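Local coordinates for putative TOXIN related protein (Parabacteroides distasonis ATCC 8503, PDB 3K0Y) that is of unknown function but is putatively toxin-related and combines a NigD-like OB domain with a NigD-like beta-sandwich domain, at residues A[185-189]-A[198-202]. Sequence-based numbering, arbitrary orientation.
Sequences DLVVN and AYKLK
L186 with L201 and V188 with Y199 form hydrogen-bonded pairs of an antiparallel beta hairpin, whose 195-203 arm ends a four-strand sheet in the NigD-like C-terminal beta sandwich. V188 N meets Y199 O at 2.9 Å in an almost straight bond (177°), whereas Y199 N reaches V188 O from a position tilted 34° from the carbonyl plane. On the face bearing these four residues, the V188 and L201 side chains slant across each other, V188 CG2 lying 3.9 Å from L201 CD1. I115 and M113 of strand 113-116 pack against this apolar side, and the Y199 ring recedes from the 185-189 strand to hydrogen-bond through OH to I108 O. The other face carries D185, V187, N189, A198 and the two lysines. K200 holds CB near L186 O; its CG and CE each lie 4.0 Å from V187 CG2, CD passing slightly farther off between them, the extended chain running beside the valine, and NZ ends 5.5 Å from D185 OD2, too far for a salt bridge. K202 makes that pairing instead. A bend at chi2 (-71°) turns the chain toward D185, leaving CD and CE each 3.8 Å from D185 OD1, and NZ closes on that oxygen's syn lone pair at 2.8 Å.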
loop_
_atom_site.group_PDB
_atom_site.type_symbol
_atom_site.label_atom_id
_atom_site.label_comp_id
_atom_site.label_asym_id
_atom_site.label_seq_id
_atom_site.Cartn_x
_atom_site.Cartn_y
_atom_site.Cartn_z
ATOM N N ASP A 185 -4.339 9.250 -14.702
ATOM C CA ASP A 185 -2.980 9.294 -14.237
ATOM C C ASP A 185 -2.930 9.618 -12.760
ATOM O O ASP A 185 -3.539 10.598 -12.316
ATOM C CB ASP A 185 -2.179 10.350 -14.972
ATOM C CG ASP A 185 -1.913 9.986 -16.425
ATOM O OD1 ASP A 185 -2.134 8.823 -16.852
ATOM O OD2 ASP A 185 -1.483 10.911 -17.121
ATOM N N LEU A 186 -2.202 8.793 -12.016
ATOM C CA LEU A 186 -1.997 8.998 -10.592
ATOM C C LEU A 186 -0.541 9.354 -10.455
ATOM O O LEU A 186 0.323 8.629 -10.933
ATOM C CB LEU A 186 -2.349 7.735 -9.824
ATOM C CG LEU A 186 -2.440 7.771 -8.302
ATOM C CD1 LEU A 186 -3.656 8.508 -7.841
ATOM C CD2 LEU A 186 -2.435 6.367 -7.667
ATOM N N VAL A 187 -0.281 10.514 -9.886
ATOM C CA VAL A 187 1.051 11.043 -9.689
ATOM C C VAL A 187 1.316 10.915 -8.170
ATOM O O VAL A 187 0.554 11.433 -7.342
ATOM C CB VAL A 187 1.149 12.507 -10.189
ATOM C CG1 VAL A 187 2.476 13.156 -9.820
ATOM C CG2 VAL A 187 0.942 12.560 -11.749
ATOM N N VAL A 188 2.387 10.213 -7.818
ATOM C CA VAL A 188 2.803 10.115 -6.461
ATOM C C VAL A 188 4.195 10.727 -6.337
ATOM O O VAL A 188 5.170 10.166 -6.843
ATOM C CB VAL A 188 2.861 8.642 -6.000
ATOM C CG1 VAL A 188 3.325 8.571 -4.552
ATOM C CG2 VAL A 188 1.519 7.955 -6.186
ATOM N N ASN A 189 4.269 11.837 -5.604
ATOM C CA ASN A 189 5.487 12.494 -5.214
ATOM C C ASN A 189 6.045 11.930 -3.905
ATOM O O ASN A 189 5.282 11.506 -3.010
ATOM C CB ASN A 189 5.197 13.994 -5.067
ATOM C CG ASN A 189 4.843 14.633 -6.397
ATOM O OD1 ASN A 189 5.611 14.534 -7.326
ATOM N ND2 ASN A 189 3.683 15.214 -6.509
ATOM N N ALA A 198 8.811 11.935 -8.560
ATOM C CA ALA A 198 7.436 11.604 -8.904
ATOM C C ALA A 198 7.388 10.235 -9.586
ATOM O O ALA A 198 8.281 9.858 -10.348
ATOM C CB ALA A 198 6.848 12.628 -9.868
ATOM N N TYR A 199 6.329 9.493 -9.330
ATOM C CA TYR A 199 6.084 8.320 -10.112
ATOM C C TYR A 199 4.666 8.418 -10.609
ATOM O O TYR A 199 3.815 8.899 -9.909
ATOM C CB TYR A 199 6.340 7.046 -9.307
ATOM C CG TYR A 199 7.818 6.680 -9.231
ATOM C CD1 TYR A 199 8.740 6.920 -10.319
ATOM C CD2 TYR A 199 8.323 6.140 -8.054
ATOM C CE1 TYR A 199 10.127 6.569 -10.174
ATOM C CE2 TYR A 199 9.657 5.856 -7.903
ATOM C CZ TYR A 199 10.559 6.035 -8.955
ATOM O OH TYR A 199 11.841 5.643 -8.644
ATOM N N LYS A 200 4.452 8.002 -11.855
ATOM C CA LYS A 200 3.170 8.124 -12.515
ATOM C C LYS A 200 2.611 6.773 -12.795
ATOM O O LYS A 200 3.214 6.002 -13.537
ATOM C CB LYS A 200 3.307 8.835 -13.833
ATOM C CG LYS A 200 3.589 10.266 -13.755
ATOM C CD LYS A 200 3.184 10.967 -15.075
ATOM C CE LYS A 200 3.318 12.496 -14.940
ATOM N NZ LYS A 200 3.463 13.125 -16.276
ATOM N N LEU A 201 1.447 6.493 -12.257
ATOM C CA LEU A 201 0.813 5.218 -12.463
ATOM C C LEU A 201 -0.572 5.449 -13.071
ATOM O O LEU A 201 -1.160 6.517 -12.967
ATOM C CB LEU A 201 0.670 4.439 -11.138
ATOM C CG LEU A 201 1.834 4.387 -10.146
ATOM C CD1 LEU A 201 1.858 5.655 -9.290
ATOM C CD2 LEU A 201 1.740 3.180 -9.157
ATOM N N LYS A 202 -1.092 4.403 -13.683
ATOM C CA LYS A 202 -2.437 4.406 -14.240
ATOM C C LYS A 202 -3.336 3.903 -13.144
ATOM O O LYS A 202 -2.989 2.940 -12.493
ATOM C CB LYS A 202 -2.510 3.457 -15.447
ATOM C CG LYS A 202 -1.690 3.879 -16.612
ATOM C CD LYS A 202 -2.292 5.079 -17.248
ATOM C CE LYS A 202 -1.625 5.461 -18.565
ATOM N NZ LYS A 202 -1.861 6.909 -18.915
#